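Local coordinates for protein glycosaminoglycan xylosylkinase (Hydra vulgaris, PDB 5XOM) that probably phosphorylates the xylose of the glycosaminoglycan-protein linkage region in proteoglycans, as a secretory-pathway kinase of the Fam20 family, at residues D55-R60 and W213-W218; A61-S66 and A150-G155; P219-P224 and Y283-N288; G257-D262 and N288-I293. One frame throughout, in Å; residues are numbered along the deposited sequence.

Interaction 1 (D55-R60 and W213-W218)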
loop_
_atom_site.group_PDB
_atom_site.type_symbol
_atom_site.label_atom_id
_atom_site.label_comp_id
_atom_site.label_asym_id
_atom_site.label_seq_id
_atom_site.Cartn_x
_atom_site.Cartn_y
_atom_site.Cartn_z
ATOM N N ASP A 55 1.865 8.838 8.931
ATOM C CA ASP A 55 0.700 8.957 8.062
ATOM C C ASP A 55 -0.113 7.675 7.923
ATOM O O ASP A 55 -1.247 7.742 7.433
ATOM C CB ASP A 55 1.118 9.409 6.660
ATOM C CG ASP A 55 1.685 10.810 6.640
ATOM O OD1 ASP A 55 1.368 11.603 7.555
ATOM O OD2 ASP A 55 2.445 11.117 5.698
ATOM N N MET A 56 0.418 6.516 8.311
ATOM C CA MET A 56 -0.335 5.287 8.097
ATOM C C MET A 56 -1.322 4.991 9.219
ATOM O O MET A 56 -2.223 4.169 9.025
ATOM C CB MET A 56 0.613 4.085 7.903
ATOM C CG MET A 56 1.213 3.493 9.174
ATOM S SD MET A 56 2.061 1.904 8.901
ATOM C CE MET A 56 3.289 2.341 7.670
ATOM N N ILE A 57 -1.213 5.666 10.359
ATOM C CA ILE A 57 -2.064 5.368 11.508
ATOM C C ILE A 57 -3.439 5.996 11.318
ATOM O O ILE A 57 -3.557 7.176 10.960
ATOM C CB ILE A 57 -1.413 5.860 12.809
ATOM C CG1 ILE A 57 -0.073 5.163 13.025
ATOM C CG2 ILE A 57 -2.341 5.614 14.003
ATOM C CD1 ILE A 57 0.752 5.802 14.101
ATOM N N SER A 58 -4.481 5.203 11.559
ATOM C CA SER A 58 -5.843 5.682 11.746
ATOM C C SER A 58 -6.398 5.035 13.008
ATOM O O SER A 58 -5.761 4.168 13.612
ATOM C CB SER A 58 -6.727 5.376 10.529
ATOM O OG SER A 58 -6.706 3.997 10.221
ATOM N N VAL A 59 -7.599 5.451 13.413
ATOM C CA VAL A 59 -8.095 5.033 14.719
ATOM C C VAL A 59 -8.424 3.544 14.757
ATOM O O VAL A 59 -8.491 2.960 15.847
ATOM C CB VAL A 59 -9.320 5.873 15.132
ATOM C CG1 VAL A 59 -10.598 5.342 14.493
ATOM C CG2 VAL A 59 -9.448 5.906 16.652
ATOM N N ARG A 60 -8.573 2.896 13.601
ATOM C CA ARG A 60 -8.841 1.465 13.558
ATOM C C ARG A 60 -7.706 0.654 12.940
ATOM O O ARG A 60 -7.895 -0.535 12.651
ATOM C CB ARG A 60 -10.136 1.202 12.786
ATOM C CG ARG A 60 -11.399 1.681 13.515
ATOM C CD ARG A 60 -11.491 1.064 14.921
ATOM N NE ARG A 60 -11.472 -0.391 14.886
ATOM C CZ ARG A 60 -11.647 -1.170 15.947
ATOM N NH1 ARG A 60 -11.869 -0.678 17.168
ATOM N NH2 ARG A 60 -11.609 -2.494 15.803
ATOM N N TRP A 213 7.693 4.172 18.979
ATOM C CA TRP A 213 6.716 5.016 19.648
ATOM C C TRP A 213 5.592 5.402 18.704
ATOM O O TRP A 213 5.819 5.689 17.525
ATOM C CB TRP A 213 7.366 6.297 20.137
ATOM C CG TRP A 213 8.046 6.203 21.421
ATOM C CD1 TRP A 213 8.562 5.070 21.963
ATOM C CD2 TRP A 213 8.275 7.250 22.343
ATOM N NE1 TRP A 213 9.126 5.370 23.184
ATOM C CE2 TRP A 213 8.962 6.700 23.444
ATOM C CE3 TRP A 213 7.979 8.613 22.347
ATOM C CZ2 TRP A 213 9.351 7.463 24.536
ATOM C CZ3 TRP A 213 8.371 9.364 23.435
ATOM C CH2 TRP A 213 9.053 8.793 24.520
ATOM N N LEU A 214 4.380 5.444 19.239
ATOM C CA LEU A 214 3.296 6.104 18.538
ATOM C C LEU A 214 3.551 7.612 18.508
ATOM O O LEU A 214 4.091 8.173 19.469
ATOM C CB LEU A 214 1.957 5.809 19.222
ATOM C CG LEU A 214 1.237 4.516 18.824
ATOM C CD1 LEU A 214 2.069 3.281 19.172
ATOM C CD2 LEU A 214 -0.115 4.445 19.495
ATOM N N PRO A 215 3.194 8.294 17.425
ATOM C CA PRO A 215 3.369 9.748 17.387
ATOM C C PRO A 215 2.482 10.440 18.411
ATOM O O PRO A 215 1.510 9.878 18.919
ATOM C CB PRO A 215 2.976 10.126 15.954
ATOM C CG PRO A 215 2.252 8.951 15.410
ATOM C CD PRO A 215 2.755 7.748 16.135
ATOM N N GLU A 216 2.849 11.688 18.719
ATOM C CA GLU A 216 2.147 12.445 19.752
ATOM C C GLU A 216 0.679 12.654 19.408
ATOM O O GLU A 216 -0.161 12.757 20.310
ATOM C CB GLU A 216 2.833 13.793 19.965
ATOM C CG GLU A 216 3.633 13.879 21.249
ATOM C CD GLU A 216 4.326 15.217 21.406
ATOM O OE1 GLU A 216 5.401 15.258 22.044
ATOM O OE2 GLU A 216 3.797 16.224 20.885
ATOM N N LYS A 217 0.355 12.728 18.117
ATOM C CA LYS A 217 -1.028 12.878 17.674
ATOM C C LYS A 217 -1.925 11.734 18.148
ATOM O O LYS A 217 -3.152 11.886 18.165
ATOM C CB LYS A 217 -1.036 13.023 16.144
ATOM C CG LYS A 217 -2.363 12.817 15.434
ATOM C CD LYS A 217 -2.216 13.181 13.964
ATOM C CE LYS A 217 -3.312 12.593 13.096
ATOM N NZ LYS A 217 -2.730 11.957 11.879
ATOM N N TRP A 218 -1.347 10.610 18.572
ATOM C CA TRP A 218 -2.100 9.427 18.982
ATOM C C TRP A 218 -1.780 9.080 20.431
ATOM O O TRP A 218 -1.046 8.119 20.704
ATOM C CB TRP A 218 -1.794 8.247 18.065
ATOM C CG TRP A 218 -2.234 8.494 16.674
ATOM C CD1 TRP A 218 -1.459 8.883 15.618
ATOM C CD2 TRP A 218 -3.575 8.400 16.178
ATOM N NE1 TRP A 218 -2.235 9.019 14.488
ATOM C CE2 TRP A 218 -3.537 8.728 14.806
ATOM C CE3 TRP A 218 -4.800 8.054 16.757
ATOM C CZ2 TRP A 218 -4.678 8.724 14.009
ATOM C CZ3 TRP A 218 -5.932 8.054 15.964
ATOM C CH2 TRP A 218 -5.865 8.387 14.605
HETATM O O HOH W 1 -1.992 9.182 11.010
#

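Interaction 2 (A61-S66 and A150-G155)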
loop_
_atom_site.group_PDB
_atom_site.type_symbol
_atom_site.label_atom_id
_atom_site.label_comp_id
_atom_site.label_asym_id
_atom_site.label_seq_id
_atom_site.Cartn_x
_atom_site.Cartn_y
_atom_site.Cartn_z
ATOM N N ALA A 61 -6.522 1.241 12.771
ATOM C CA ALA A 61 -5.390 0.488 12.230
ATOM C C ALA A 61 -4.102 1.246 12.495
ATOM O O ALA A 61 -3.958 2.393 12.057
ATOM C CB ALA A 61 -5.559 0.230 10.730
ATOM N N LEU A 62 -3.159 0.605 13.190
ATOM C CA LEU A 62 -1.838 1.196 13.348
ATOM C C LEU A 62 -0.956 0.931 12.137
ATOM O O LEU A 62 -0.129 1.776 11.781
ATOM C CB LEU A 62 -1.156 0.669 14.617
ATOM C CG LEU A 62 -1.690 1.134 15.977
ATOM C CD1 LEU A 62 -0.771 0.611 17.087
ATOM C CD2 LEU A 62 -1.848 2.659 16.044
ATOM N N THR A 63 -1.122 -0.216 11.484
ATOM C CA THR A 63 -0.338 -0.577 10.314
ATOM C C THR A 63 -1.276 -0.992 9.188
ATOM O O THR A 63 -2.486 -1.149 9.376
ATOM C CB THR A 63 0.656 -1.705 10.624
ATOM O OG1 THR A 63 -0.060 -2.847 11.108
ATOM C CG2 THR A 63 1.659 -1.258 11.686
ATOM N N VAL A 64 -0.695 -1.179 8.006
ATOM C CA VAL A 64 -1.451 -1.420 6.786
ATOM C C VAL A 64 -0.953 -2.697 6.120
ATOM O O VAL A 64 0.107 -3.231 6.449
ATOM C CB VAL A 64 -1.353 -0.236 5.807
ATOM C CG1 VAL A 64 -2.066 0.970 6.379
ATOM C CG2 VAL A 64 0.110 0.082 5.523
ATOM N N ASP A 65 -1.742 -3.168 5.154
ATOM C CA ASP A 65 -1.435 -4.395 4.430
ATOM C C ASP A 65 -0.198 -4.258 3.550
ATOM O O ASP A 65 0.440 -5.270 3.238
ATOM C CB ASP A 65 -2.652 -4.800 3.593
ATOM C CG ASP A 65 -2.424 -6.071 2.799
ATOM O OD1 ASP A 65 -1.823 -7.019 3.346
ATOM O OD2 ASP A 65 -2.860 -6.127 1.630
ATOM N N SER A 66 0.159 -3.036 3.156
ATOM C CA SER A 66 1.244 -2.790 2.204
ATOM C C SER A 66 2.597 -3.187 2.785
ATOM O O SER A 66 3.115 -2.523 3.688
ATOM C CB SER A 66 1.255 -1.318 1.808
ATOM O OG SER A 66 2.464 -0.992 1.142
ATOM N N ALA A 150 -0.595 -3.517 16.184
ATOM C CA ALA A 150 0.688 -3.565 16.863
ATOM C C ALA A 150 1.674 -2.605 16.208
ATOM O O ALA A 150 1.772 -2.586 14.976
ATOM C CB ALA A 150 1.255 -4.989 16.834
ATOM N N PRO A 151 2.399 -1.805 16.988
ATOM C CA PRO A 151 3.416 -0.923 16.431
ATOM C C PRO A 151 4.582 -1.769 15.791
ATOM O O PRO A 151 4.850 -2.863 16.272
ATOM C CB PRO A 151 3.928 -0.115 17.619
ATOM C CG PRO A 151 3.140 -0.530 18.791
ATOM C CD PRO A 151 2.299 -1.708 18.458
ATOM N N PRO A 152 5.186 -1.229 14.755
ATOM C CA PRO A 152 6.312 -1.957 14.110
ATOM C C PRO A 152 7.436 -2.314 15.080
ATOM O O PRO A 152 7.827 -1.524 15.942
ATOM C CB PRO A 152 6.789 -0.967 13.039
ATOM C CG PRO A 152 5.575 -0.154 12.697
ATOM C CD PRO A 152 4.621 -0.189 13.879
ATOM N N VAL A 153 7.969 -3.528 14.911
ATOM C CA VAL A 153 9.069 -4.062 15.714
ATOM C C VAL A 153 10.137 -4.623 14.786
ATOM O O VAL A 153 9.825 -5.331 13.822
ATOM C CB VAL A 153 8.584 -5.161 16.680
ATOM C CG1 VAL A 153 9.735 -5.647 17.555
ATOM C CG2 VAL A 153 7.402 -4.670 17.526
ATOM N N VAL A 154 11.404 -4.351 15.096
ATOM C CA VAL A 154 12.516 -4.933 14.352
ATOM C C VAL A 154 13.569 -5.461 15.321
ATOM O O VAL A 154 13.800 -4.882 16.392
ATOM C CB VAL A 154 13.142 -3.914 13.372
ATOM C CG1 VAL A 154 14.168 -3.024 14.070
ATOM C CG2 VAL A 154 13.783 -4.631 12.236
ATOM N N GLY A 155 14.184 -6.585 14.948
ATOM C CA GLY A 155 15.349 -7.060 15.655
ATOM C C GLY A 155 16.596 -6.319 15.214
ATOM O O GLY A 155 16.697 -5.832 14.087
HETATM O O HOH W 2 0.825 -4.119 13.072
#

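Interaction 3 (P219-P224 and Y283-N288). With NAG (2-acetamido-2-deoxy-beta-D-glucopyranose), chain D.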
loop_
_atom_site.group_PDB
_atom_site.type_symbol
_atom_site.label_atom_id
_atom_site.label_comp_id
_atom_site.label_asym_id
_atom_site.label_seq_id
_atom_site.Cartn_x
_atom_site.Cartn_y
_atom_site.Cartn_z
ATOM N N PRO A 219 -2.306 9.844 21.383
ATOM C CA PRO A 219 -2.090 9.508 22.792
ATOM C C PRO A 219 -2.797 8.213 23.167
ATOM O O PRO A 219 -3.824 7.842 22.592
ATOM C CB PRO A 219 -2.685 10.708 23.539
ATOM C CG PRO A 219 -3.701 11.255 22.603
ATOM C CD PRO A 219 -3.151 11.040 21.223
ATOM N N VAL A 220 -2.225 7.522 24.145
ATOM C CA VAL A 220 -2.691 6.209 24.570
ATOM C C VAL A 220 -3.282 6.331 25.968
ATOM O O VAL A 220 -2.668 6.933 26.857
ATOM C CB VAL A 220 -1.546 5.183 24.534
ATOM C CG1 VAL A 220 -1.950 3.918 25.236
ATOM C CG2 VAL A 220 -1.161 4.884 23.093
ATOM N N LEU A 221 -4.474 5.771 26.158
ATOM C CA LEU A 221 -5.129 5.721 27.458
ATOM C C LEU A 221 -5.175 4.283 27.957
ATOM O O LEU A 221 -5.334 3.347 27.168
ATOM C CB LEU A 221 -6.544 6.303 27.389
ATOM C CG LEU A 221 -6.617 7.812 27.140
ATOM C CD1 LEU A 221 -8.052 8.247 26.908
ATOM C CD2 LEU A 221 -6.004 8.578 28.315
ATOM N N LYS A 222 -5.036 4.114 29.269
ATOM C CA LYS A 222 -4.936 2.804 29.893
ATOM C C LYS A 222 -6.070 2.602 30.890
ATOM O O LYS A 222 -6.376 3.495 31.685
ATOM C CB LYS A 222 -3.587 2.650 30.594
ATOM C CG LYS A 222 -3.377 1.313 31.274
ATOM C CD LYS A 222 -2.249 1.401 32.288
ATOM C CE LYS A 222 -0.960 1.874 31.634
ATOM N NZ LYS A 222 -0.221 0.766 30.969
ATOM N N LEU A 223 -6.682 1.420 30.849
ATOM C CA LEU A 223 -7.712 0.997 31.786
ATOM C C LEU A 223 -7.429 -0.420 32.258
ATOM O O LEU A 223 -6.777 -1.195 31.550
ATOM C CB LEU A 223 -9.114 1.051 31.157
ATOM C CG LEU A 223 -9.693 2.435 30.861
ATOM C CD1 LEU A 223 -11.034 2.327 30.137
ATOM C CD2 LEU A 223 -9.849 3.215 32.159
ATOM N N PRO A 224 -7.893 -0.781 33.455
ATOM C CA PRO A 224 -7.734 -2.169 33.912
ATOM C C PRO A 224 -8.562 -3.129 33.069
ATOM O O PRO A 224 -9.696 -2.831 32.689
ATOM C CB PRO A 224 -8.230 -2.128 35.366
ATOM C CG PRO A 224 -9.077 -0.904 35.451
ATOM C CD PRO A 224 -8.480 0.082 34.495
ATOM N N TYR A 283 -5.487 1.866 24.686
ATOM C CA TYR A 283 -6.277 2.136 23.494
ATOM C C TYR A 283 -6.016 3.549 22.993
ATOM O O TYR A 283 -5.605 4.429 23.754
ATOM C CB TYR A 283 -7.775 1.922 23.757
ATOM C CG TYR A 283 -8.407 2.847 24.779
ATOM C CD1 TYR A 283 -8.367 2.550 26.138
ATOM C CD2 TYR A 283 -9.087 3.991 24.380
ATOM C CE1 TYR A 283 -8.967 3.389 27.076
ATOM C CE2 TYR A 283 -9.693 4.834 25.309
ATOM C CZ TYR A 283 -9.628 4.529 26.652
ATOM O OH TYR A 283 -10.227 5.367 27.568
ATOM N N ILE A 284 -6.226 3.744 21.690
ATOM C CA ILE A 284 -6.199 5.061 21.073
ATOM C C ILE A 284 -7.639 5.498 20.848
ATOM O O ILE A 284 -8.569 4.686 20.851
ATOM C CB ILE A 284 -5.401 5.079 19.745
ATOM C CG1 ILE A 284 -5.990 4.075 18.749
ATOM C CG2 ILE A 284 -3.922 4.799 20.006
ATOM C CD1 ILE A 284 -5.356 4.133 17.359
ATOM N N GLU A 285 -7.837 6.800 20.654
ATOM C CA GLU A 285 -9.194 7.322 20.540
ATOM C C GLU A 285 -9.161 8.698 19.888
ATOM O O GLU A 285 -8.276 9.508 20.173
ATOM C CB GLU A 285 -9.866 7.384 21.918
ATOM C CG GLU A 285 -11.329 7.805 21.888
ATOM C CD GLU A 285 -11.991 7.649 23.246
ATOM O OE1 GLU A 285 -11.574 8.351 24.181
ATOM O OE2 GLU A 285 -12.922 6.828 23.381
ATOM N N ASN A 286 -10.116 8.942 18.999
ATOM C CA ASN A 286 -10.356 10.273 18.455
ATOM C C ASN A 286 -11.852 10.401 18.172
ATOM O O ASN A 286 -12.666 9.642 18.711
ATOM C CB ASN A 286 -9.458 10.533 17.231
ATOM C CG ASN A 286 -9.780 9.634 16.048
ATOM O OD1 ASN A 286 -10.817 8.969 16.003
ATOM N ND2 ASN A 286 -8.887 9.624 15.072
ATOM N N GLU A 287 -12.223 11.372 17.336
ATOM C CA GLU A 287 -13.634 11.604 17.054
ATOM C C GLU A 287 -14.308 10.450 16.309
ATOM O O GLU A 287 -15.533 10.331 16.383
ATOM C CB GLU A 287 -13.811 12.908 16.268
ATOM C CG GLU A 287 -13.296 12.863 14.837
ATOM C CD GLU A 287 -13.294 14.229 14.175
ATOM O OE1 GLU A 287 -13.565 15.228 14.876
ATOM O OE2 GLU A 287 -13.026 14.302 12.955
ATOM N N ASN A 288 -13.562 9.593 15.603
ATOM C CA ASN A 288 -14.193 8.554 14.792
ATOM C C ASN A 288 -14.217 7.195 15.495
ATOM O O ASN A 288 -14.544 6.192 14.852
ATOM C CB ASN A 288 -13.503 8.395 13.424
ATOM C CG ASN A 288 -13.522 9.673 12.573
ATOM O OD1 ASN A 288 -14.368 10.553 12.730
ATOM N ND2 ASN A 288 -12.562 9.738 11.640
HETATM C C1 NAG D . -12.046 10.753 10.735
HETATM C C2 NAG D . -12.704 11.641 9.645
HETATM C C3 NAG D . -11.707 12.725 9.188
HETATM C C4 NAG D . -11.072 13.450 10.371
HETATM C C5 NAG D . -10.520 12.448 11.377
HETATM C C6 NAG D . -10.005 13.085 12.646
HETATM C C7 NAG D . -14.131 11.222 7.678
HETATM C C8 NAG D . -14.417 10.297 6.532
HETATM N N2 NAG D . -13.136 10.853 8.497
HETATM O O3 NAG D . -12.338 13.661 8.321
HETATM O O4 NAG D . -9.995 14.265 9.923
HETATM O O5 NAG D . -11.570 11.565 11.774
HETATM O O6 NAG D . -9.746 12.099 13.638
HETATM O O7 NAG D . -14.781 12.249 7.864
HETATM O O HOH W 3 -5.205 8.418 20.688
HETATM O O HOH W 4 -6.421 7.525 23.976
#

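Interaction 4 (G257-D262 and N288-I293). With NAG (2-acetamido-2-deoxy-beta-D-glucopyranose), chain D.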
loop_
_atom_site.group_PDB
_atom_site.type_symbol
_atom_site.label_atom_id
_atom_site.label_comp_id
_atom_site.label_asym_id
_atom_site.label_seq_id
_atom_site.Cartn_x
_atom_site.Cartn_y
_atom_site.Cartn_z
ATOM N N GLY A 257 -20.508 0.162 21.509
ATOM C CA GLY A 257 -19.298 0.425 20.770
ATOM C C GLY A 257 -18.402 -0.788 20.634
ATOM O O GLY A 257 -18.794 -1.925 20.914
ATOM N N PRO A 258 -17.163 -0.555 20.204
ATOM C CA PRO A 258 -16.253 -1.653 19.853
ATOM C C PRO A 258 -15.399 -2.199 20.989
ATOM O O PRO A 258 -14.614 -3.120 20.735
ATOM C CB PRO A 258 -15.364 -1.000 18.785
ATOM C CG PRO A 258 -15.267 0.418 19.233
ATOM C CD PRO A 258 -16.605 0.762 19.848
ATOM N N ARG A 259 -15.514 -1.683 22.216
ATOM C CA ARG A 259 -14.514 -2.002 23.234
ATOM C C ARG A 259 -14.509 -3.485 23.576
ATOM O O ARG A 259 -13.442 -4.100 23.671
ATOM C CB ARG A 259 -14.742 -1.198 24.507
ATOM C CG ARG A 259 -13.661 -1.466 25.535
ATOM C CD ARG A 259 -12.279 -1.028 25.035
ATOM N NE ARG A 259 -12.294 0.304 24.445
ATOM C CZ ARG A 259 -12.167 1.417 25.155
ATOM N NH1 ARG A 259 -12.014 1.366 26.479
ATOM N NH2 ARG A 259 -12.191 2.597 24.538
ATOM N N LEU A 260 -15.686 -4.078 23.790
ATOM C CA LEU A 260 -15.708 -5.460 24.262
ATOM C C LEU A 260 -15.300 -6.429 23.159
ATOM O O LEU A 260 -14.575 -7.396 23.414
ATOM C CB LEU A 260 -17.092 -5.813 24.818
ATOM C CG LEU A 260 -17.292 -7.286 25.177
ATOM C CD1 LEU A 260 -16.508 -7.622 26.432
ATOM C CD2 LEU A 260 -18.772 -7.577 25.406
ATOM N N LEU A 261 -15.715 -6.167 21.919
ATOM C CA LEU A 261 -15.248 -7.007 20.821
ATOM C C LEU A 261 -13.749 -6.841 20.591
ATOM O O LEU A 261 -13.077 -7.792 20.174
ATOM C CB LEU A 261 -16.029 -6.701 19.545
ATOM C CG LEU A 261 -17.489 -7.150 19.542
ATOM C CD1 LEU A 261 -18.149 -6.787 18.217
ATOM C CD2 LEU A 261 -17.577 -8.647 19.809
ATOM N N ASP A 262 -13.207 -5.648 20.852
ATOM C CA ASP A 262 -11.757 -5.478 20.802
ATOM C C ASP A 262 -11.070 -6.375 21.822
ATOM O O ASP A 262 -10.076 -7.040 21.507
ATOM C CB ASP A 262 -11.375 -4.014 21.028
ATOM C CG ASP A 262 -11.523 -3.161 19.773
ATOM O OD1 ASP A 262 -12.005 -3.676 18.738
ATOM O OD2 ASP A 262 -11.154 -1.970 19.823
ATOM N N ASN A 288 -13.562 9.593 15.603
ATOM C CA ASN A 288 -14.193 8.554 14.792
ATOM C C ASN A 288 -14.217 7.195 15.495
ATOM O O ASN A 288 -14.544 6.192 14.852
ATOM C CB ASN A 288 -13.503 8.395 13.424
ATOM C CG ASN A 288 -13.522 9.673 12.573
ATOM O OD1 ASN A 288 -14.368 10.553 12.730
ATOM N ND2 ASN A 288 -12.562 9.738 11.640
ATOM N N GLY A 289 -13.840 7.119 16.773
ATOM C CA GLY A 289 -13.932 5.863 17.491
ATOM C C GLY A 289 -12.716 5.606 18.361
ATOM O O GLY A 289 -11.984 6.525 18.724
ATOM N N SER A 290 -12.521 4.334 18.712
ATOM C CA SER A 290 -11.416 3.928 19.571
ATOM C C SER A 290 -11.015 2.497 19.230
ATOM O O SER A 290 -11.759 1.761 18.579
ATOM C CB SER A 290 -11.783 4.037 21.057
ATOM O OG SER A 290 -12.660 2.995 21.449
ATOM N N MET A 291 -9.823 2.106 19.671
ATOM C CA MET A 291 -9.338 0.750 19.433
ATOM C C MET A 291 -8.316 0.353 20.484
ATOM O O MET A 291 -7.396 1.122 20.775
ATOM C CB MET A 291 -8.716 0.605 18.038
ATOM C CG MET A 291 -8.217 -0.816 17.737
ATOM S SD MET A 291 -7.876 -1.200 16.007
ATOM C CE MET A 291 -6.340 -0.357 15.801
ATOM N N VAL A 292 -8.479 -0.850 21.036
ATOM C CA VAL A 292 -7.463 -1.424 21.914
ATOM C C VAL A 292 -6.284 -1.885 21.067
ATOM O O VAL A 292 -6.458 -2.596 20.068
ATOM C CB VAL A 292 -8.050 -2.591 22.724
ATOM C CG1 VAL A 292 -6.996 -3.193 23.668
ATOM C CG2 VAL A 292 -9.295 -2.147 23.475
ATOM N N ILE A 293 -5.074 -1.459 21.442
ATOM C CA ILE A 293 -3.894 -1.726 20.629
ATOM C C ILE A 293 -3.072 -2.818 21.292
ATOM O O ILE A 293 -3.111 -3.018 22.510
ATOM C CB ILE A 293 -3.042 -0.462 20.379
ATOM C CG1 ILE A 293 -2.603 0.183 21.696
ATOM C CG2 ILE A 293 -3.788 0.530 19.505
ATOM C CD1 ILE A 293 -1.644 1.338 21.501
HETATM C C1 NAG D . -12.046 10.753 10.735
HETATM C C2 NAG D . -12.704 11.641 9.645
HETATM C C3 NAG D . -11.707 12.725 9.188
HETATM C C4 NAG D . -11.072 13.450 10.371
HETATM C C5 NAG D . -10.520 12.448 11.377
HETATM C C6 NAG D . -10.005 13.085 12.646
HETATM C C7 NAG D . -14.131 11.222 7.678
HETATM C C8 NAG D . -14.417 10.297 6.532
HETATM N N2 NAG D . -13.136 10.853 8.497
HETATM O O3 NAG D . -12.338 13.661 8.321
HETATM O O4 NAG D . -9.995 14.265 9.923
HETATM O O5 NAG D . -11.570 11.565 11.774
HETATM O O6 NAG D . -9.746 12.099 13.638
HETATM O O7 NAG D . -14.781 12.249 7.864
HETATM O O HOH W 5 -12.211 0.042 21.563
HETATM O O HOH W 6 -8.190 -4.816 19.981
#

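Interaction 1 (D55-R60 and W213-W218)
Ile57 forks around the corner made by two rings of 213-218, one branch for each. Its CG2 methyl sits over a face of the Trp218 indole in a CH-pi contact, 3.5 Å from the centroid of the five-membered ring and only 14° off the ring normal. The other branch, CG1, runs on extended (chi2 167°) and brings CD1 against the proline ring, where Ile57 CD1 and Pro215 CD lie 3.5 Å apart, a close fit for two carbons. Pro215 CG lies in the indole plane at its edge, so the proline forms the wall beside the aromatic floor. Behind that floor, Lys217 CG lies against the opposite face, near the rim. A type I turn from Pro215 to Trp218, closed by Trp218 N to Pro215 O, folds these pieces together. The turn lies on the path from strand 205-212 to strand 221-224, consistent with the linker between the two lobes of a protein-kinase-like fold. Farther along 55-60, Val59 crosses the six-membered end of the indole at about a right angle: Val59 N comes within 3.6 Å of Trp218 CH2, and Val59 CB within 4.1 Å of Trp218 CZ3. One water sits at the indole edge, in its plane, donating to Ile57 O at 2.5 Å and accepting from Lys217 NZ at 3.0 Å, with a weak third bond from Trp218 NE1.

Interaction 2 (A61-S66 and A150-G155)
Leu62, Thr63 and Ala150 bury most of the surface here, and no direct hydrogen bond joins the two segments. Leu62 lays its CD1 methyl along the start of the Pro151 ring, 4.0 Å from Pro151 N and 4.1 Å from Pro151 CD, and the two side chains run alongside each other in one direction. Thr63 is divided between two tasks. Its methyl works on the apolar side: Thr63 CG2 slides past the Pro152 ring, 3.8 Å from Pro152 CD, and rests 3.5 Å from Ala150 O. A chi1 of 58° tucks OG1 back over the main chain, between its N and C, from where it donates to a water at 2.5 Å; that water in turn donates to Ala150 O at 2.6 Å. The two prolines lead into strand 153-159, an outer strand of the five-stranded antiparallel sheet, while 61-66 is the loop between helices 49-56 and 67-79, so the contact joins the loop between two N-terminal helices to the margin of the sheet. The backbone of Leu62 is hydrogen-bonded to Tyr148, and that of Pro152 to Leu212 of strand 205-212. At the far end of the loop Ser66 OG takes the N-cap position, accepting from Glu69 N, and also bonds Glu69 OE2 of the second subunit.

Interaction 3 (P219-P224 and Y283-N288)
Leu221 and Tyr283 form an antiparallel hydrogen-bonded pair, joining edge strand 221-224 to the central strand 280-286 of a three-stranded sheet. Leu221 N donates to Tyr283 O at 3.0 Å with a nearly straight N-H...O angle of 171°, and Tyr283 N returns the bond to Leu221 O at 2.9 Å. The short strands are strongly twisted against each other, 125° between their N-to-C directions, and Leu223 goes on to pair with Tyr281. Tyr283 O is shared: it also receives a CA-H contact from Val220 and a water that donates to Pro219 O as well, bridging the backbones just past the paired residues.

The apolar part centres on the Tyr283 ring. Leu221 CB lies over one face, 3.6 Å from Tyr283 CZ and toward the rim, a CH-pi contact, while Leu223 CD1 approaches Tyr283 CE1 obliquely at 3.8 Å. Arg259 adds a cation-pi contact to the same ring. Away from the tyrosine, Val220 CG2 and Ile284 CG2 meet at 4.1 Å.

At the strand's end the chain turns into an N-glycosylation site. Asn286 OD1 accepts from Asn288 N in an Asx turn, the donor standing 43° out of the carbonyl plane. Asn288 ND2 carries the sugar covalently through C1 of the N-acetylglucosamine, whose O6 comes back to within 3.0 Å of Asn286 ND2.

Interaction 4 (G257-D262 and N288-I293)
Arg259 and Asp262, one turn apart at the start of helix 259-273, satisfy polar atoms of Ser290 and Val292. Arg259 NH2 donates to Ser290 OG at 3.1 Å, almost straight (172°) and in the guanidinium plane. Its NE gives to a water at 2.9 Å, and NH1 goes to Tyr281 OH, so every nitrogen of the group has a partner. The bend at chi2 (63°) lays Arg259 CD across Val292 CG2 at 3.5 Å, and a second bend at chi3 turns the guanidinium toward Ser290. The strand, 289-292, is the outer one of a hairpin with 280-286 that probably corresponds to the hairpin between the catalytic and metal-binding loops of protein kinases. Val292 N, on the side turned away from the hairpin partner, donates to Asp262 OD2 at 3.1 Å, meeting the oxygen on its anti side and 35° out of the carboxylate plane. The same OD2 takes a salt bridge from Arg60 and a 2.9 Å bond from the Arg259 water, which also lies 3.0 Å from Ser290 OG; Arg322 bridges to OD1. Arg60 in addition donates to Ser290 O. A second water gives to Val292 O at 2.8 Å and, more loosely, to Asp262 O at 3.3 Å.

Along the chain, interaction 2 falls within the span bounded by the segments of interaction 1, while interactions 3 and 4 follow and alternate their segments. Interactions 3 and 4 share Asn288 and the three-stranded sheet; their centres are about 9 Å apart. Residues 55-63 connect all four: Leu62 touches Ile57, Ile284 and Ile293, Val59 packs on Asn286 and Met291, and Arg60 reaches interaction 4. The five-stranded sheet, reached by interaction 2 and followed by the turn of interaction 1, is thereby joined to the three-stranded sheet and helix 259-273, about 18 Å from interaction 2 to interactions 3 and 4 between centres. The N-terminal segment thus probably bridges the two lobes of the kinase-like fold.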